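Local structure of N-acyl-D-glutamate deacylase (Bordetella bronchiseptica, 3GIQ) at residues 66-71 with 93-98; 82-87 with 376-381; 247-252 with 277-282; 371-376 with 443-448. The protein probably hydrolyses N-acyl-D-glutamates to D-glutamate and the free acid, as a zinc-dependent deacylase of the amidohydrolase family. All blocks are in the same frame, centred on the assembly; numbering follows the deposited sequence.

Interaction 1 of 4, residues 66-71 with 93-98; sequences HGHDDL and GNCGVS. With ZN (zinc ion), chain E; ZN (zinc ion), chain D; G01 (N-[(R)-hydroxy(methyl)phosphoryl]-D-glutamic acid), chain C.
H66, H68 and C95 meet at one zinc ion, in the His-X-His metal motif at the C-terminal end of strand 57-64, the first of the amidohydrolase TIM barrel. Histidine suits this place because an imidazole nitrogen binds zinc within a rigid ring: H66 NE2 lies 2.1 Å and H68 NE2 2.0 Å from the zinc ion. C95 SG joins them at 2.4 Å from the same ion and reaches the second zinc ion, so the sulfur bridges two metals; H218 and H248 complete the second site. The sulfur stands at the edge of both imidazoles, close to their planes. The methylphosphonamidate group of the bound ligand G01, probably a mimic of the tetrahedral intermediate, spans the pair, OPA on the first zinc and OPB on the second.

Packing and amide hydrogen bonding come together at N94. Its CB lies over one face of the H66 ring, 3.9 Å from the ring centroid, a CH-pi contact, and its amide stacks on that imidazole with the planes 20° apart. ND2 then donates to G67 O at 3.0 Å, nearly straight at 172°, on a carbonyl lone pair.

N94 to V97 form a type I' turn, closed by V97 N to N94 O; G96, with positive phi, is the residue type such a turn favours, and the turn presents C95 to the metals. Behind it G93 N makes a weak bond to D70 OD2. A water accepts from H68 ND1, which together with the NE2-zinc bond holds the ring's rotation, and donates to V97 O at 2.7 Å and to D70 OD2 at 2.8 Å.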
# COMPACT_ATOMS: atom_id res chain seq x y z
N HIS A 66 0.71 -0.25 1.23
CA HIS A 66 1.04 0.44 -0.01
C HIS A 66 -0.18 0.75 -0.85
O HIS A 66 -0.42 0.11 -1.87
CB HIS A 66 2.05 -0.36 -0.84
CG HIS A 66 2.77 0.48 -1.85
ND1 HIS A 66 4.01 1.03 -1.61
CD2 HIS A 66 2.38 0.94 -3.07
CE1 HIS A 66 4.36 1.79 -2.64
NE2 HIS A 66 3.39 1.75 -3.53
N GLY A 67 -0.94 1.75 -0.42
CA GLY A 67 -2.12 2.13 -1.17
C GLY A 67 -1.92 3.44 -1.93
O GLY A 67 -1.05 4.24 -1.60
N HIS A 68 -2.72 3.62 -2.97
CA HIS A 68 -2.71 4.83 -3.78
C HIS A 68 -4.16 5.28 -3.90
O HIS A 68 -4.57 5.89 -4.89
CB HIS A 68 -2.13 4.55 -5.18
CG HIS A 68 -0.64 4.48 -5.21
ND1 HIS A 68 0.17 5.53 -4.85
CD2 HIS A 68 0.20 3.46 -5.56
CE1 HIS A 68 1.44 5.17 -4.96
NE2 HIS A 68 1.48 3.92 -5.39
N ASP A 69 -4.93 4.99 -2.85
CA ASP A 69 -6.36 5.32 -2.80
C ASP A 69 -6.63 6.70 -2.20
O ASP A 69 -7.76 6.99 -1.79
CB ASP A 69 -7.08 4.25 -1.97
CG ASP A 69 -6.57 2.85 -2.25
OD1 ASP A 69 -7.04 2.22 -3.23
OD2 ASP A 69 -5.68 2.38 -1.51
N ASP A 70 -5.61 7.55 -2.15
CA ASP A 70 -5.73 8.89 -1.58
C ASP A 70 -7.03 9.64 -1.85
O ASP A 70 -7.65 10.19 -0.93
CB ASP A 70 -4.58 9.78 -2.06
CG ASP A 70 -3.22 9.19 -1.76
OD1 ASP A 70 -2.42 9.87 -1.07
OD2 ASP A 70 -2.94 8.06 -2.21
N LEU A 71 -7.44 9.67 -3.11
CA LEU A 71 -8.64 10.40 -3.53
C LEU A 71 -9.90 9.57 -3.68
O LEU A 71 -10.98 10.12 -3.97
CB LEU A 71 -8.35 11.11 -4.87
CG LEU A 71 -7.05 11.91 -4.94
CD1 LEU A 71 -6.86 12.48 -6.34
CD2 LEU A 71 -7.07 13.02 -3.90
N GLY A 93 -0.65 7.79 0.02
CA GLY A 93 0.40 8.78 -0.18
C GLY A 93 1.77 8.19 -0.46
O GLY A 93 2.79 8.76 -0.06
N ASN A 94 1.80 7.07 -1.17
CA ASN A 94 3.06 6.39 -1.48
C ASN A 94 3.77 6.82 -2.76
O ASN A 94 3.21 7.53 -3.60
CB ASN A 94 2.79 4.88 -1.54
CG ASN A 94 2.60 4.26 -0.17
OD1 ASN A 94 3.56 4.08 0.57
ND2 ASN A 94 1.36 3.96 0.18
N CYS A 95 5.02 6.38 -2.89
CA CYS A 95 5.85 6.66 -4.06
C CYS A 95 6.01 8.12 -4.45
O CYS A 95 6.14 8.45 -5.63
CB CYS A 95 5.31 5.86 -5.25
SG CYS A 95 5.22 4.09 -4.87
N GLY A 96 6.02 9.00 -3.45
CA GLY A 96 6.20 10.42 -3.70
C GLY A 96 4.95 11.21 -4.05
O GLY A 96 5.01 12.43 -4.14
N VAL A 97 3.82 10.53 -4.24
CA VAL A 97 2.60 11.24 -4.59
C VAL A 97 1.49 11.07 -3.55
O VAL A 97 1.17 9.95 -3.14
CB VAL A 97 2.08 10.81 -5.98
CG1 VAL A 97 3.02 11.33 -7.05
CG2 VAL A 97 1.97 9.30 -6.05
N SER A 98 0.91 12.19 -3.13
CA SER A 98 -0.13 12.18 -2.12
C SER A 98 -1.27 13.17 -2.40
O SER A 98 -1.21 13.95 -3.35
CB SER A 98 0.48 12.50 -0.75
OG SER A 98 1.21 13.71 -0.80
ZN ZN E . 3.16 2.87 -5.30
ZN ZN D . 6.35 3.11 -6.61
CD G01 C . 8.17 0.01 -12.31
CG G01 C . 7.60 -0.22 -10.91
CB G01 C . 6.24 0.48 -10.78
CA G01 C . 5.43 0.35 -9.46
C G01 C . 5.08 -1.13 -9.23
C6 G01 C . 2.75 3.47 -9.01
P G01 C . 4.08 2.45 -8.40
OPA G01 C . 3.63 1.90 -6.98
OPB G01 C . 5.31 3.27 -8.28
N G01 C . 4.19 1.17 -9.40
O G01 C . 4.04 -1.60 -9.73
OXT G01 C . 5.88 -1.79 -8.53
OE1 G01 C . 7.67 -0.65 -13.24
OE2 G01 C . 9.08 0.86 -12.40
O HOH W 1 -0.33 7.67 -3.18

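Interaction 2 of 4, residues 82-87 with 376-381; sequences KTSQGI and RLWGSF. With G01 (N-[(R)-hydroxy(methyl)phosphoryl]-D-glutamic acid), chain C.
Q85 reaches across to F381, at the Schellman motif that ends helix 80-83 in this TIM-barrel amidohydrolase. The bond runs from F381 N to Q85 OE1, 2.9 Å long and 162° at the hydrogen, with the donor nearly along the C=O axis. A long amide suits this place: its chain is extended beyond CG, enough to carry the oxygen to the first turns of helix 376-391. There the F381 amide lies far from L377 O, the partner a regular helix would give it, and Q85 stands in. The same OE1 lies at the edge of the F381 ring. Over the face of that ring comes I87, its CG1 4.1 Å from the centroid in a CH-pi contact and its CD1 3.5 Å from F381 CD2; the two side chains cross at about a right angle.

Farther out, other groups fix these partners. W81 O receives Q85 NE2, holding the amide's rotation. G86, at positive phi, is the C-prime residue of the Schellman turn, with I87 N bonded to K82 O and G86 N to T83 O. Two waters mediate further contacts: one links L377 O to K82 NZ, which also forms salt bridges with D64 and D69; the other donates to W378 O and to S84 OG, a hydroxyl that also donates to R80 O.

At the start of the second helix, S380 OG donates to R376 O at 2.8 Å. The R376 side chain leads away into the active site, extended from CG to NE, where it offers its edge to the ligand's alpha-carboxylate: R376 NH1 bonds G01 O at 2.7 Å.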
# COMPACT_ATOMS: atom_id res chain seq x y z
N LYS A 82 -10.94 -3.13 -1.40
CA LYS A 82 -10.19 -3.33 -0.17
C LYS A 82 -10.91 -4.32 0.76
O LYS A 82 -10.35 -5.35 1.14
CB LYS A 82 -10.02 -2.01 0.59
CG LYS A 82 -9.26 -0.93 -0.15
CD LYS A 82 -7.81 -1.31 -0.40
CE LYS A 82 -7.00 -0.09 -0.81
NZ LYS A 82 -5.66 -0.41 -1.36
N THR A 83 -12.15 -4.00 1.11
CA THR A 83 -12.92 -4.83 2.03
C THR A 83 -13.12 -6.26 1.54
O THR A 83 -13.10 -7.20 2.35
CB THR A 83 -14.31 -4.23 2.31
OG1 THR A 83 -15.06 -4.14 1.09
CG2 THR A 83 -14.18 -2.84 2.92
N SER A 84 -13.31 -6.43 0.24
CA SER A 84 -13.53 -7.76 -0.33
C SER A 84 -12.32 -8.68 -0.21
O SER A 84 -12.42 -9.88 -0.46
CB SER A 84 -13.95 -7.65 -1.80
OG SER A 84 -12.91 -7.13 -2.60
N GLN A 85 -11.16 -8.12 0.15
CA GLN A 85 -9.98 -8.94 0.33
C GLN A 85 -9.48 -8.88 1.77
O GLN A 85 -8.34 -9.25 2.07
CB GLN A 85 -8.86 -8.57 -0.67
CG GLN A 85 -8.33 -7.14 -0.63
CD GLN A 85 -7.19 -6.95 -1.62
OE1 GLN A 85 -6.16 -7.63 -1.54
NE2 GLN A 85 -7.37 -6.04 -2.57
N GLY A 86 -10.36 -8.42 2.66
CA GLY A 86 -10.03 -8.37 4.08
C GLY A 86 -9.28 -7.18 4.64
O GLY A 86 -8.89 -7.19 5.81
N ILE A 87 -9.08 -6.15 3.83
CA ILE A 87 -8.34 -4.97 4.27
C ILE A 87 -9.21 -4.01 5.09
O ILE A 87 -10.31 -3.64 4.66
CB ILE A 87 -7.76 -4.22 3.05
CG1 ILE A 87 -6.81 -5.15 2.29
CG2 ILE A 87 -7.02 -2.96 3.51
CD1 ILE A 87 -6.34 -4.60 0.95
N ARG A 376 -3.75 -6.91 -8.80
CA ARG A 376 -3.32 -6.75 -7.41
C ARG A 376 -4.27 -5.82 -6.67
O ARG A 376 -4.36 -5.86 -5.44
CB ARG A 376 -1.90 -6.19 -7.35
CG ARG A 376 -1.78 -4.77 -7.87
CD ARG A 376 -0.32 -4.41 -8.11
NE ARG A 376 -0.15 -3.00 -8.48
CZ ARG A 376 0.96 -2.50 -9.00
NH1 ARG A 376 2.01 -3.29 -9.22
NH2 ARG A 376 1.04 -1.21 -9.28
N LEU A 377 -4.99 -4.99 -7.42
CA LEU A 377 -5.95 -4.06 -6.84
C LEU A 377 -7.01 -4.81 -6.05
O LEU A 377 -7.44 -4.36 -4.98
CB LEU A 377 -6.62 -3.25 -7.95
CG LEU A 377 -7.73 -2.27 -7.55
CD1 LEU A 377 -7.16 -1.16 -6.67
CD2 LEU A 377 -8.35 -1.67 -8.81
N TRP A 378 -7.43 -5.96 -6.57
CA TRP A 378 -8.47 -6.76 -5.94
C TRP A 378 -8.04 -8.09 -5.31
O TRP A 378 -8.78 -8.65 -4.51
CB TRP A 378 -9.58 -7.08 -6.96
CG TRP A 378 -10.49 -5.93 -7.29
CD1 TRP A 378 -10.25 -4.89 -8.14
CD2 TRP A 378 -11.81 -5.72 -6.77
NE1 TRP A 378 -11.34 -4.04 -8.19
CE2 TRP A 378 -12.31 -4.53 -7.35
CE3 TRP A 378 -12.63 -6.42 -5.87
CZ2 TRP A 378 -13.58 -4.03 -7.07
CZ3 TRP A 378 -13.89 -5.93 -5.58
CH2 TRP A 378 -14.36 -4.74 -6.18
N GLY A 379 -6.86 -8.60 -5.66
CA GLY A 379 -6.48 -9.89 -5.11
C GLY A 379 -5.20 -10.08 -4.33
O GLY A 379 -4.87 -11.21 -3.98
N SER A 380 -4.48 -9.00 -4.02
CA SER A 380 -3.22 -9.12 -3.29
C SER A 380 -3.22 -9.93 -2.00
O SER A 380 -2.50 -10.92 -1.88
CB SER A 380 -2.63 -7.74 -3.00
OG SER A 380 -2.17 -7.12 -4.20
N PHE A 381 -4.01 -9.52 -1.01
CA PHE A 381 -4.01 -10.22 0.27
C PHE A 381 -4.54 -11.64 0.24
O PHE A 381 -3.99 -12.52 0.91
CB PHE A 381 -4.76 -9.38 1.31
CG PHE A 381 -3.99 -8.18 1.77
CD1 PHE A 381 -3.28 -8.21 2.97
CD2 PHE A 381 -3.90 -7.05 0.97
CE1 PHE A 381 -2.49 -7.13 3.36
CE2 PHE A 381 -3.11 -5.96 1.35
CZ PHE A 381 -2.40 -6.01 2.55
CD G01 C . 8.17 0.01 -12.31
CG G01 C . 7.60 -0.22 -10.91
CB G01 C . 6.24 0.48 -10.78
CA G01 C . 5.43 0.35 -9.46
C G01 C . 5.08 -1.13 -9.23
C6 G01 C . 2.75 3.47 -9.01
P G01 C . 4.08 2.45 -8.40
OPA G01 C . 3.63 1.90 -6.98
OPB G01 C . 5.31 3.27 -8.28
N G01 C . 4.19 1.17 -9.40
O G01 C . 4.04 -1.60 -9.73
OXT G01 C . 5.88 -1.79 -8.53
OE1 G01 C . 7.67 -0.65 -13.24
OE2 G01 C . 9.08 0.86 -12.40
O HOH W 2 -5.91 -2.33 -3.52
O HOH W 3 -11.31 -9.08 -3.60

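Interaction 3 of 4, residues 247-252 with 277-282; sequences SHHKCM and VALDIY. With ZN (zinc ion), chain D; G01 (N-[(R)-hydroxy(methyl)phosphoryl]-D-glutamic acid), chain C.
H248 and H249 turn their backbone amides onto D280, at the C-terminal mouth of the TIM barrel, where the loop after strand 243-246 leans against the end of the neighbouring parallel strand 277-281. This is the tight part. H249 N bonds D280 O at 3.0 Å, with the donor almost in line with the carbonyl. H248 N bonds D280 OD1 at 2.9 Å, coming from above the carboxylate plane. Aspartate suits the place because its carboxylate takes H248 N on OD1 and a water on OD2; the bond to D280 O is a backbone one, and H248 CA adds a CA-H...O contact to that carbonyl. H248 NE2 binds a zinc ion at 2.2 Å, the one shared with C95 and H218.

Away from D280 the packing is looser, though still buried. H249 CB comes no nearer than 4.0 Å to L279 CD1, a loose van der Waals contact made as the two side chains cross, with the imidazole's NE2 engaged by T263. On the S247 side a water links the two segments, hydrogen-bonded to S247 OG and donating to D280 OD2.

Toward the substrate pocket, polar contact returns around the ligand's alpha-carboxylate. The K250 chain bends at its last two torsions (chi3 76°, chi4 61°), which curls the ammonium back to H248 O and to the ligand; E222 is its salt-bridge partner. G01 OXT receives K250 NZ at 2.8 Å and Y282 OH at 2.7 Å.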
# COMPACT_ATOMS: atom_id res chain seq x y z
N SER A 247 9.60 0.37 -0.52
CA SER A 247 8.33 0.06 -1.17
C SER A 247 8.45 -0.95 -2.30
O SER A 247 9.45 -0.96 -3.02
CB SER A 247 7.69 1.34 -1.71
OG SER A 247 7.47 2.29 -0.68
N HIS A 248 7.40 -1.76 -2.46
CA HIS A 248 7.33 -2.78 -3.50
C HIS A 248 8.71 -3.25 -3.97
O HIS A 248 9.06 -3.12 -5.15
CB HIS A 248 6.51 -2.27 -4.70
CG HIS A 248 6.91 -0.91 -5.19
ND1 HIS A 248 8.20 -0.59 -5.56
CD2 HIS A 248 6.18 0.21 -5.41
CE1 HIS A 248 8.25 0.65 -6.00
NE2 HIS A 248 7.03 1.16 -5.91
N HIS A 249 9.48 -3.81 -3.05
CA HIS A 249 10.82 -4.27 -3.38
C HIS A 249 10.78 -5.34 -4.45
O HIS A 249 9.99 -6.29 -4.37
CB HIS A 249 11.54 -4.78 -2.14
CG HIS A 249 13.01 -5.00 -2.35
ND1 HIS A 249 13.78 -4.15 -3.10
CD2 HIS A 249 13.84 -5.98 -1.91
CE1 HIS A 249 15.03 -4.59 -3.12
NE2 HIS A 249 15.09 -5.70 -2.40
N LYS A 250 11.65 -5.20 -5.45
CA LYS A 250 11.68 -6.13 -6.57
C LYS A 250 12.98 -5.98 -7.35
O LYS A 250 13.77 -5.08 -7.09
CB LYS A 250 10.53 -5.79 -7.52
CG LYS A 250 10.74 -4.42 -8.19
CD LYS A 250 9.70 -4.09 -9.25
CE LYS A 250 8.37 -3.68 -8.65
NZ LYS A 250 8.49 -2.47 -7.79
N CYS A 251 13.17 -6.87 -8.32
CA CYS A 251 14.32 -6.83 -9.21
C CYS A 251 13.74 -7.01 -10.62
O CYS A 251 13.25 -8.09 -10.95
CB CYS A 251 15.31 -7.95 -8.89
SG CYS A 251 16.12 -7.77 -7.30
N MET A 252 13.79 -5.95 -11.42
CA MET A 252 13.26 -5.99 -12.78
C MET A 252 14.30 -6.32 -13.85
O MET A 252 15.45 -5.90 -13.75
CB MET A 252 12.60 -4.65 -13.11
CG MET A 252 11.42 -4.32 -12.23
SD MET A 252 10.69 -2.73 -12.66
CE MET A 252 9.78 -3.17 -14.14
N VAL A 277 14.20 -0.84 9.52
CA VAL A 277 13.98 -0.97 8.09
C VAL A 277 13.02 -2.11 7.81
O VAL A 277 13.11 -3.20 8.39
CB VAL A 277 15.30 -1.21 7.32
CG1 VAL A 277 15.95 -2.50 7.78
CG2 VAL A 277 15.03 -1.25 5.81
N ALA A 278 12.07 -1.86 6.92
CA ALA A 278 11.12 -2.88 6.54
C ALA A 278 10.88 -2.74 5.05
O ALA A 278 11.48 -1.89 4.40
CB ALA A 278 9.81 -2.71 7.31
N LEU A 279 10.01 -3.57 4.51
CA LEU A 279 9.72 -3.52 3.09
C LEU A 279 8.36 -4.14 2.85
O LEU A 279 7.73 -4.64 3.77
CB LEU A 279 10.78 -4.29 2.29
CG LEU A 279 10.97 -5.78 2.62
CD1 LEU A 279 11.57 -6.50 1.43
CD2 LEU A 279 11.87 -5.94 3.85
N ASP A 280 7.91 -4.09 1.60
CA ASP A 280 6.64 -4.69 1.24
C ASP A 280 6.65 -5.11 -0.21
O ASP A 280 7.48 -4.66 -1.00
CB ASP A 280 5.47 -3.71 1.51
CG ASP A 280 5.64 -2.37 0.82
OD1 ASP A 280 5.47 -2.30 -0.42
OD2 ASP A 280 5.95 -1.38 1.51
N ILE A 281 5.74 -6.02 -0.55
CA ILE A 281 5.61 -6.52 -1.91
C ILE A 281 4.16 -6.83 -2.18
O ILE A 281 3.35 -6.93 -1.26
CB ILE A 281 6.42 -7.84 -2.14
CG1 ILE A 281 5.95 -8.95 -1.19
CG2 ILE A 281 7.90 -7.59 -1.94
CD1 ILE A 281 4.74 -9.75 -1.67
N TYR A 282 3.83 -6.96 -3.47
CA TYR A 282 2.51 -7.39 -3.89
C TYR A 282 2.91 -8.73 -4.52
O TYR A 282 3.98 -8.84 -5.11
CB TYR A 282 1.87 -6.42 -4.89
CG TYR A 282 2.79 -5.89 -5.96
CD1 TYR A 282 3.06 -6.64 -7.11
CD2 TYR A 282 3.37 -4.63 -5.84
CE1 TYR A 282 3.88 -6.13 -8.11
CE2 TYR A 282 4.19 -4.12 -6.83
CZ TYR A 282 4.44 -4.87 -7.97
OH TYR A 282 5.25 -4.36 -8.96
ZN ZN D . 6.35 3.11 -6.61
CD G01 C . 8.17 0.01 -12.31
CG G01 C . 7.60 -0.22 -10.91
CB G01 C . 6.24 0.48 -10.78
CA G01 C . 5.43 0.35 -9.46
C G01 C . 5.08 -1.13 -9.23
C6 G01 C . 2.75 3.47 -9.01
P G01 C . 4.08 2.45 -8.40
OPA G01 C . 3.63 1.90 -6.98
OPB G01 C . 5.31 3.27 -8.28
N G01 C . 4.19 1.17 -9.40
O G01 C . 4.04 -1.60 -9.73
OXT G01 C . 5.88 -1.79 -8.53
OE1 G01 C . 7.67 -0.65 -13.24
OE2 G01 C . 9.08 0.86 -12.40
O HOH W 4 5.47 1.07 0.69

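Interaction 4 of 4, residues 371-376 with 443-448; sequences ARPHPR and DEPTLA. With G01 (N-[(R)-hydroxy(methyl)phosphoryl]-D-glutamic acid), chain C.
P445 wedges its pyrrolidine ring against R372, P373 and P375, and nearly all of the contact is apolar. P445 CG meets R372 CD at 3.7 Å, the two side chains crossing at about a right angle; the aliphatic part of the arginine thus does the packing. With CG anti to the backbone N (chi1 -175°) and bends at the next two torsions, the chain folds across the proline. P445 CG also lies 4.1 Å from P373 CD, and P445 CB lies 4.1 Å from P375 CB. Rigid, compact rings suit such close packing.

The segments belong to two loops outside the barrel strands. Segment 371-376 leads from strand 360-362 of the TIM barrel into helix 376-391. The other, 443-448, lies in the loop that joins strand 428-431 to strand 452-457. In this second loop E444 to L447 make a type I beta turn, whose second position, with phi near -70°, is one that proline fills readily.

Polar groups contribute by proximity alone. The P373 carbonyl presses on the proline ring, with P373 O 2.9 Å from P445 CB and 3.2 Å from P445 CG. P445 O is buried by the contact and has no hydrogen-bond partner in the model. At the more exposed rim, R372 NH1 stays 4.2 Å from D443 O.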
# COMPACT_ATOMS: atom_id res chain seq x y z
N ALA A 371 -8.40 2.17 -15.89
CA ALA A 371 -9.52 1.60 -16.63
C ALA A 371 -9.47 0.07 -16.61
O ALA A 371 -10.49 -0.60 -16.45
CB ALA A 371 -9.51 2.11 -18.07
N ARG A 372 -8.28 -0.48 -16.81
CA ARG A 372 -8.07 -1.92 -16.80
C ARG A 372 -6.85 -2.13 -15.91
O ARG A 372 -5.73 -2.32 -16.40
CB ARG A 372 -7.81 -2.45 -18.21
CG ARG A 372 -7.69 -3.97 -18.30
CD ARG A 372 -8.98 -4.65 -17.87
NE ARG A 372 -10.10 -4.31 -18.75
CZ ARG A 372 -10.22 -4.77 -20.00
NH1 ARG A 372 -9.30 -5.58 -20.50
NH2 ARG A 372 -11.26 -4.40 -20.73
N PRO A 373 -7.05 -2.10 -14.59
CA PRO A 373 -5.99 -2.26 -13.60
C PRO A 373 -5.31 -3.61 -13.49
O PRO A 373 -5.79 -4.63 -13.98
CB PRO A 373 -6.67 -1.88 -12.30
CG PRO A 373 -8.04 -2.47 -12.50
CD PRO A 373 -8.37 -2.04 -13.92
N HIS A 374 -4.17 -3.58 -12.81
CA HIS A 374 -3.39 -4.76 -12.51
C HIS A 374 -4.27 -5.43 -11.45
O HIS A 374 -4.78 -4.76 -10.55
CB HIS A 374 -2.04 -4.32 -11.93
CG HIS A 374 -1.17 -5.44 -11.48
ND1 HIS A 374 0.16 -5.53 -11.81
CD2 HIS A 374 -1.43 -6.50 -10.68
CE1 HIS A 374 0.69 -6.60 -11.24
NE2 HIS A 374 -0.26 -7.21 -10.55
N PRO A 375 -4.47 -6.76 -11.54
CA PRO A 375 -5.31 -7.49 -10.58
C PRO A 375 -4.96 -7.37 -9.10
O PRO A 375 -5.78 -7.69 -8.24
CB PRO A 375 -5.22 -8.93 -11.08
CG PRO A 375 -3.86 -8.98 -11.72
CD PRO A 375 -3.83 -7.68 -12.49
N ARG A 376 -3.75 -6.91 -8.80
CA ARG A 376 -3.32 -6.75 -7.41
C ARG A 376 -4.27 -5.82 -6.67
O ARG A 376 -4.36 -5.86 -5.44
CB ARG A 376 -1.90 -6.19 -7.35
CG ARG A 376 -1.78 -4.77 -7.87
CD ARG A 376 -0.32 -4.41 -8.11
NE ARG A 376 -0.15 -3.00 -8.48
CZ ARG A 376 0.96 -2.50 -9.00
NH1 ARG A 376 2.01 -3.29 -9.22
NH2 ARG A 376 1.04 -1.21 -9.28
N ASP A 443 -6.79 -10.73 -17.25
CA ASP A 443 -7.89 -10.40 -18.16
C ASP A 443 -9.10 -9.81 -17.44
O ASP A 443 -9.76 -8.90 -17.96
CB ASP A 443 -8.33 -11.65 -18.94
CG ASP A 443 -7.26 -12.13 -19.90
OD1 ASP A 443 -6.62 -11.28 -20.56
OD2 ASP A 443 -7.07 -13.36 -20.01
N GLU A 444 -9.40 -10.33 -16.26
CA GLU A 444 -10.52 -9.85 -15.46
C GLU A 444 -9.96 -9.46 -14.09
O GLU A 444 -10.11 -10.19 -13.12
CB GLU A 444 -11.57 -10.95 -15.30
CG GLU A 444 -12.34 -11.25 -16.58
CD GLU A 444 -13.34 -12.38 -16.40
OE1 GLU A 444 -12.92 -13.55 -16.37
OE2 GLU A 444 -14.55 -12.08 -16.28
N PRO A 445 -9.31 -8.28 -14.02
CA PRO A 445 -8.69 -7.75 -12.80
C PRO A 445 -9.57 -7.23 -11.68
O PRO A 445 -9.05 -6.86 -10.62
CB PRO A 445 -7.77 -6.67 -13.35
CG PRO A 445 -8.57 -6.12 -14.49
CD PRO A 445 -9.08 -7.38 -15.16
N THR A 446 -10.89 -7.20 -11.86
CA THR A 446 -11.75 -6.71 -10.80
C THR A 446 -12.61 -7.78 -10.14
O THR A 446 -13.48 -7.46 -9.33
CB THR A 446 -12.69 -5.58 -11.30
OG1 THR A 446 -13.61 -6.12 -12.27
CG2 THR A 446 -11.89 -4.45 -11.92
N LEU A 447 -12.37 -9.04 -10.47
CA LEU A 447 -13.15 -10.12 -9.86
C LEU A 447 -12.83 -10.17 -8.37
O LEU A 447 -11.66 -10.09 -7.98
CB LEU A 447 -12.80 -11.46 -10.51
CG LEU A 447 -13.11 -11.59 -12.01
CD1 LEU A 447 -12.65 -12.95 -12.51
CD2 LEU A 447 -14.60 -11.41 -12.25
N ALA A 448 -13.86 -10.28 -7.54
CA ALA A 448 -13.68 -10.31 -6.09
C ALA A 448 -13.18 -11.65 -5.57
O ALA A 448 -13.42 -12.70 -6.16
CB ALA A 448 -14.98 -9.93 -5.39
CD G01 C . 8.17 0.01 -12.31
CG G01 C . 7.60 -0.22 -10.91
CB G01 C . 6.24 0.48 -10.78
CA G01 C . 5.43 0.35 -9.46
C G01 C . 5.08 -1.13 -9.23
C6 G01 C . 2.75 3.47 -9.01
P G01 C . 4.08 2.45 -8.40
OPA G01 C . 3.63 1.90 -6.98
OPB G01 C . 5.31 3.27 -8.28
N G01 C . 4.19 1.17 -9.40
O G01 C . 4.04 -1.60 -9.73
OXT G01 C . 5.88 -1.79 -8.53
OE1 G01 C . 7.67 -0.65 -13.24
OE2 G01 C . 9.08 0.86 -12.40

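Following the chain from the N terminus, interaction 1 closes a short loop between residues 66 and 98, joining the ends of strands 57-64 and 87-92. Interaction 2 opens at 82, within that loop, and closes only at 381, so the two cross; the D69-K82 salt bridge joins them. Interaction 3, a short loop closed between 247 and 282, lies within the span of interaction 2 and meets interaction 1 at the zinc ion that C95 and H248 share. Interaction 4 opens at 371, before interaction 2 has closed, and ends at 448; these two cross and share R376. Together they tie the barrel mouth to helix 376-391 and the loop between strands 428-431 and 452-457, the ligand touching all four.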